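Local atomic coordinates of ribokinase (PDB entry 3RY7), a protein that catalyses the ATP- and magnesium-dependent phosphorylation of D-ribose at O-5, yielding D-ribose 5-phosphate. Residues N200-S203 with M204-N207; E74-V78 with A79-T83. All coordinates share one frame; numbering follows the deposited sequence.

Coming from the N terminus, the chain reaches interaction 2 first, where helix 70-78 ends and residues 79-83 turn off toward strand 87-89, an outermost strand of the nine-stranded sheet. Interaction 1 comes much later, at the start of helix 201-213, just ahead of strand 218-222 in the same sheet. Each is made within one unbroken run of residues, so neither closes a long loop, and the two follow in series without nesting or crossing. One is a helix end, the other a helix beginning. They lie on opposite sides of the chain's centre, about 31 Å apart at their nearest atoms: interaction 2 beside helix 42-52, whose first residues belong to the ribose site, interaction 1 beside L223 of the ATP site.

Interaction 1. Residues N200-S203 with M204-N207; sequences NEQS and MKDN
The methyl of M204 folds against the E201 side chain in the first turn of helix 201-213, which N200 opens as its N-cap. The cap is made by the side-chain carbonyl: N200 OD1 accepts from S203 N at 2.9 Å, nearly in line with its own C=O bond. S203 bonds back to the same residue, its OG giving a short 2.5 Å hydrogen bond in the carbonyl plane of N200 O, on a lone pair. Its chi1 of 66° sets OG between the backbone N and carbonyl carbon, turned back toward the start of the helix, where it also bonds to T199 N.

The tight, buried part is M204. A bend at chi3 (-47°) folds its methyl back, so CE lies 3.5 Å from E201 CG, while M204 CG rests 3.4 Å from N200 O. Beyond the helix M204 packs on L223, one of the ATP-binding residues, and on Y229 and H238, so the first turn packs against strands 228-231 and 236-239 and L223.

The other side is looser and largely solvent-facing. E201 and K205 carry opposite charges, yet E201 OE1 and K205 NZ stay 4.7 Å apart, so any attraction is probably mild. Backbone bonds such as K205 N to E201 O keep the helix regular there. Q202 runs out and then bends, bringing its amide across D206. Amide and carboxylate planes stand 62° apart, and Q202 NE2 makes just a weak bond to D206 OD1, 3.2 Å long.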
ATOM      1  N   ASN A 200       8.604 -21.223 -26.809  1.00 50.77           N
ATOM      2  CA  ASN A 200       9.045 -22.420 -26.085  1.00 55.65           C
ATOM      3  C   ASN A 200      10.499 -22.240 -25.646  1.00 51.76           C
ATOM      4  O   ASN A 200      11.173 -21.300 -26.081  1.00 48.67           O
ATOM      5  CB  ASN A 200       8.899 -23.685 -26.940  1.00 53.32           C
ATOM      6  CG  ASN A 200       9.589 -23.558 -28.286  1.00 58.86           C
ATOM      7  OD1 ASN A 200      10.522 -22.770 -28.443  1.00 52.35           O
ATOM      8  ND2 ASN A 200       9.131 -24.333 -29.268  1.00 55.03           N
ATOM      9  N   GLU A 201      10.983 -23.139 -24.794  1.00 45.94           N
ATOM     10  CA  GLU A 201      12.357 -23.053 -24.324  1.00 49.78           C
ATOM     11  C   GLU A 201      13.387 -23.045 -25.467  1.00 49.41           C
ATOM     12  O   GLU A 201      14.475 -22.479 -25.327  1.00 42.65           O
ATOM     13  CB  GLU A 201      12.667 -24.160 -23.315  1.00 49.84           C
ATOM     14  CG  GLU A 201      14.084 -24.071 -22.764  1.00 56.21           C
ATOM     15  CD  GLU A 201      14.287 -24.872 -21.490  0.14 59.78           C
ATOM     16  OE1 GLU A 201      15.009 -25.897 -21.547  1.00 70.70           O
ATOM     17  OE2 GLU A 201      13.736 -24.469 -20.433  1.00 60.16           O
ATOM     18  N   GLN A 202      13.037 -23.659 -26.596  1.00 46.98           N
ATOM     19  CA  GLN A 202      13.920 -23.686 -27.766  1.00 49.89           C
ATOM     20  C   GLN A 202      14.155 -22.287 -28.354  1.00 50.90           C
ATOM     21  O   GLN A 202      15.259 -21.981 -28.825  1.00 45.16           O
ATOM     22  CB  GLN A 202      13.363 -24.619 -28.850  1.00 42.96           C
ATOM     23  CG  GLN A 202      14.226 -24.709 -30.120  1.00 50.56           C
ATOM     24  CD  GLN A 202      15.585 -25.384 -29.882  1.00 45.29           C
ATOM     25  OE1 GLN A 202      15.711 -26.311 -29.065  1.00 49.51           O
ATOM     26  NE2 GLN A 202      16.604 -24.920 -30.600  1.00 38.49           N
ATOM     27  N   SER A 203      13.113 -21.452 -28.333  1.00 43.26           N
ATOM     28  CA  SER A 203      13.204 -20.076 -28.816  1.00 46.20           C
ATOM     29  C   SER A 203      14.061 -19.239 -27.860  1.00 37.14           C
ATOM     30  O   SER A 203      14.718 -18.288 -28.266  1.00 40.37           O
ATOM     31  CB  SER A 203      11.807 -19.463 -28.948  1.00 40.73           C
ATOM     32  OG  SER A 203      11.199 -19.334 -27.673  1.00 40.11           O
ATOM     33  N   MET A 204      14.036 -19.604 -26.586  1.00 33.75           N
ATOM     34  CA  MET A 204      14.865 -18.961 -25.588  1.00 35.76           C
ATOM     35  C   MET A 204      16.329 -19.312 -25.827  1.00 43.76           C
ATOM     36  O   MET A 204      17.202 -18.441 -25.790  1.00 34.67           O
ATOM     37  CB  MET A 204      14.421 -19.385 -24.193  1.00 36.04           C
ATOM     38  CG  MET A 204      12.908 -19.287 -24.037  1.00 43.28           C
ATOM     39  SD  MET A 204      12.295 -19.432 -22.361  1.00 49.07           S
ATOM     40  CE  MET A 204      13.184 -20.849 -21.726  1.00 53.53           C
ATOM     41  N   LYS A 205      16.608 -20.566 -26.101  1.00 39.93           N
ATOM     42  CA  LYS A 205      17.927 -20.981 -26.487  1.00 39.66           C
ATOM     43  C   LYS A 205      18.349 -20.236 -27.732  1.00 39.54           C
ATOM     44  O   LYS A 205      19.443 -19.780 -27.817  1.00 36.08           O
ATOM     45  CB  LYS A 205      17.928 -22.453 -26.817  1.00 43.73           C
ATOM     46  CG  LYS A 205      18.136 -23.367 -25.683  1.00 44.88           C
ATOM     47  CD  LYS A 205      18.047 -24.838 -26.166  0.60 44.13           C
ATOM     48  CE  LYS A 205      17.708 -25.829 -25.047  0.75 51.38           C
ATOM     49  NZ  LYS A 205      17.195 -27.125 -25.563  1.00 45.19           N
ATOM     50  N   ASP A 206      17.470 -20.146 -28.703  1.00 33.05           N
ATOM     51  CA  ASP A 206      17.798 -19.467 -29.959  1.00 37.18           C
ATOM     52  C   ASP A 206      18.112 -17.981 -29.745  1.00 37.11           C
ATOM     53  O   ASP A 206      19.021 -17.430 -30.365  1.00 31.49           O
ATOM     54  CB  ASP A 206      16.657 -19.621 -30.971  1.00 46.92           C
ATOM     55  CG  ASP A 206      16.436 -21.070 -31.397  1.00 49.53           C
ATOM     56  OD1 ASP A 206      17.404 -21.869 -31.346  1.00 48.70           O
ATOM     57  OD2 ASP A 206      15.292 -21.405 -31.784  1.00 50.63           O
ATOM     58  N   ASN A 207      17.334 -17.337 -28.879  1.00 31.93           N
ATOM     59  CA  ASN A 207      17.580 -15.948 -28.475  1.00 38.10           C
ATOM     60  C   ASN A 207      18.931 -15.786 -27.789  1.00 32.76           C
ATOM     61  O   ASN A 207      19.781 -15.019 -28.247  1.00 33.13           O
ATOM     62  CB  ASN A 207      16.440 -15.437 -27.570  1.00 35.35           C
ATOM     63  CG  ASN A 207      15.347 -14.755 -28.360  1.00 35.38           C
ATOM     64  OD1 ASN A 207      14.380 -15.385 -28.797  1.00 44.56           O
ATOM     65  ND2 ASN A 207      15.515 -13.466 -28.582  1.00 31.44           N
TER

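Interaction 2. Residues E74-V78 with A79-T83; sequences EDFKV and AHIDT
The backbone of F76 to I81 ends helix 70-78 in a Schellman motif: H80 takes positive phi (66°), I81 N bonds back to F76 O at 3.1 Å, and H80 N reaches K77 O at 2.9 Å. Both N-H groups point fairly well at their acceptors, but I81 N lies only moderately tilted from the carbonyl plane of F76, whereas H80 N stands well above that of K77, off its lone pairs. A79 N still makes a helical bond to D75 O, 3.1 Å long, and adds a weak one to F76 O, which therefore receives two N-H groups.

The side chains form the apolar half of the motif. I81 points its CB back at the last turn and sends CD1 to within 3.8 Å of F76 CD1, the two side chains lying at a slant to each other. Its chi1 of -65° puts CG1 beside the backbone N, and the extended chi2 carries CD1 on to the aromatic ring. T83 joins from farther along, its CG2 3.9 Å from F76 CB. The pair is buried by its surroundings: F76 meets the ring of F59 at about a right angle and touches A44, a substrate-binding residue, and I48 of helix 42-52, while I81 lies on I48 and A51.

The polar side chains occupy the exposed side of the turn. H80 lays one ring face over K77 O, which lies 4.1 Å above the plane and toward the rim. K77 NZ leans back to E74 OE1 in a long salt bridge of 3.9 Å.

Chemically, then, backbone bonds take up carbonyls of the last turn while the turn at H80 sends the chain back so that I81 can pack on F76, which suggests that main-chain bonding and buried hydrocarbon, more than the long K77-E74 pair, hold the helix end.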
ATOM      1  N   GLU A  74      14.937  13.947  -2.701  1.00 35.35           N
ATOM      2  CA  GLU A  74      14.888  13.676  -1.271  1.00 37.63           C
ATOM      3  C   GLU A  74      14.814  12.173  -0.999  1.00 33.56           C
ATOM      4  O   GLU A  74      15.462  11.655  -0.088  1.00 34.38           O
ATOM      5  CB  GLU A  74      13.712  14.406  -0.619  1.00 37.74           C
ATOM      6  CG  GLU A  74      14.147  15.525   0.310  1.00 54.62           C
ATOM      7  CD  GLU A  74      15.080  15.044   1.422  1.00 56.20           C
ATOM      8  OE1 GLU A  74      14.688  14.142   2.211  1.00 59.17           O
ATOM      9  OE2 GLU A  74      16.206  15.585   1.512  1.00 60.51           O
ATOM     10  N   ASP A  75      14.020  11.466  -1.793  1.00 36.35           N
ATOM     11  CA  ASP A  75      13.932  10.019  -1.642  1.00 32.07           C
ATOM     12  C   ASP A  75      15.273   9.359  -1.948  1.00 34.66           C
ATOM     13  O   ASP A  75      15.659   8.392  -1.282  1.00 34.62           O
ATOM     14  CB  ASP A  75      12.805   9.445  -2.501  1.00 33.27           C
ATOM     15  CG  ASP A  75      11.430   9.815  -1.973  1.00 37.85           C
ATOM     16  OD1 ASP A  75      11.283   9.899  -0.736  1.00 36.60           O
ATOM     17  OD2 ASP A  75      10.507  10.038  -2.788  1.00 35.65           O
ATOM     18  N   PHE A  76      15.992   9.895  -2.934  1.00 31.07           N
ATOM     19  CA  PHE A  76      17.315   9.374  -3.255  1.00 32.94           C
ATOM     20  C   PHE A  76      18.205   9.492  -2.020  1.00 34.58           C
ATOM     21  O   PHE A  76      18.893   8.535  -1.637  1.00 31.50           O
ATOM     22  CB  PHE A  76      17.956  10.119  -4.435  1.00 26.29           C
ATOM     23  CG  PHE A  76      17.297   9.850  -5.771  1.00 27.82           C
ATOM     24  CD1 PHE A  76      16.496   8.735  -5.960  1.00 22.88           C
ATOM     25  CD2 PHE A  76      17.504  10.704  -6.845  1.00 24.15           C
ATOM     26  CE1 PHE A  76      15.904   8.489  -7.189  1.00 24.47           C
ATOM     27  CE2 PHE A  76      16.918  10.460  -8.085  1.00 21.62           C
ATOM     28  CZ  PHE A  76      16.119   9.351  -8.257  1.00 22.86           C
ATOM     29  N   LYS A  77      18.181  10.666  -1.395  1.00 35.28           N
ATOM     30  CA  LYS A  77      19.015  10.929  -0.226  1.00 36.32           C
ATOM     31  C   LYS A  77      18.667   9.999   0.945  1.00 38.50           C
ATOM     32  O   LYS A  77      19.554   9.445   1.593  1.00 38.72           O
ATOM     33  CB  LYS A  77      18.920  12.403   0.197  1.00 45.60           C
ATOM     34  CG  LYS A  77      19.463  12.676   1.605  0.49 47.54           C
ATOM     35  CD  LYS A  77      18.941  13.988   2.191  0.88 54.32           C
ATOM     36  CE  LYS A  77      18.881  13.935   3.724  0.58 60.38           C
ATOM     37  NZ  LYS A  77      17.852  12.958   4.233  1.00 61.00           N
ATOM     38  N   VAL A  78      17.380   9.829   1.212  1.00 30.37           N
ATOM     39  CA  VAL A  78      16.942   8.903   2.248  1.00 32.06           C
ATOM     40  C   VAL A  78      17.456   7.490   1.987  1.00 38.85           C
ATOM     41  O   VAL A  78      17.717   6.729   2.921  1.00 37.41           O
ATOM     42  CB  VAL A  78      15.408   8.870   2.364  1.00 37.61           C
ATOM     43  CG1 VAL A  78      14.935   7.559   2.983  1.00 37.90           C
ATOM     44  CG2 VAL A  78      14.917  10.075   3.176  1.00 38.70           C
ATOM     45  N   ALA A  79      17.606   7.135   0.716  1.00 35.74           N
ATOM     46  CA  ALA A  79      18.083   5.799   0.370  1.00 37.40           C
ATOM     47  C   ALA A  79      19.610   5.719   0.358  1.00 35.70           C
ATOM     48  O   ALA A  79      20.183   4.664   0.121  1.00 41.66           O
ATOM     49  CB  ALA A  79      17.502   5.355  -0.960  1.00 31.81           C
ATOM     50  N   HIS A  80      20.258   6.842   0.625  1.00 36.88           N
ATOM     51  CA  HIS A  80      21.718   6.921   0.626  1.00 42.48           C
ATOM     52  C   HIS A  80      22.347   6.714  -0.754  1.00 42.10           C
ATOM     53  O   HIS A  80      23.481   6.227  -0.888  1.00 40.78           O
ATOM     54  CB  HIS A  80      22.325   5.993   1.686  1.00 46.53           C
ATOM     55  CG  HIS A  80      22.011   6.411   3.088  1.00 51.05           C
ATOM     56  ND1 HIS A  80      21.053   5.784   3.859  1.00 58.83           N
ATOM     57  CD2 HIS A  80      22.495   7.426   3.845  1.00 55.48           C
ATOM     58  CE1 HIS A  80      20.976   6.380   5.035  1.00 54.86           C
ATOM     59  NE2 HIS A  80      21.840   7.381   5.053  1.00 54.52           N
ATOM     60  N   ILE A  81      21.611   7.111  -1.783  1.00 33.90           N
ATOM     61  CA  ILE A  81      22.153   7.123  -3.125  1.00 32.01           C
ATOM     62  C   ILE A  81      23.039   8.345  -3.276  1.00 36.35           C
ATOM     63  O   ILE A  81      22.632   9.453  -2.933  1.00 39.38           O
ATOM     64  CB  ILE A  81      21.042   7.185  -4.150  1.00 30.54           C
ATOM     65  CG1 ILE A  81      20.204   5.901  -4.090  1.00 33.22           C
ATOM     66  CG2 ILE A  81      21.630   7.409  -5.538  1.00 26.40           C
ATOM     67  CD1 ILE A  81      18.815   6.019  -4.719  1.00 23.65           C
ATOM     68  N   ASP A  82      24.258   8.149  -3.768  1.00 30.30           N
ATOM     69  CA  ASP A  82      25.164   9.277  -3.970  1.00 34.67           C
ATOM     70  C   ASP A  82      24.635  10.098  -5.143  1.00 33.85           C
ATOM     71  O   ASP A  82      24.503   9.593  -6.255  1.00 29.97           O
ATOM     72  CB  ASP A  82      26.604   8.797  -4.201  1.00 31.63           C
ATOM     73  CG  ASP A  82      27.579   9.940  -4.506  1.00 38.56           C
ATOM     74  OD1 ASP A  82      28.777   9.668  -4.729  1.00 43.23           O
ATOM     75  OD2 ASP A  82      27.164  11.111  -4.527  1.00 37.42           O
ATOM     76  N   THR A  83      24.306  11.355  -4.876  1.00 30.89           N
ATOM     77  CA  THR A  83      23.669  12.208  -5.873  1.00 30.65           C
ATOM     78  C   THR A  83      24.618  13.235  -6.490  1.00 31.37           C
ATOM     79  O   THR A  83      24.180  14.122  -7.228  1.00 31.19           O
ATOM     80  CB  THR A  83      22.455  12.925  -5.276  1.00 36.63           C
ATOM     81  OG1 THR A  83      22.813  13.471  -3.998  1.00 38.15           O
ATOM     82  CG2 THR A  83      21.301  11.933  -5.074  1.00 35.42           C
TER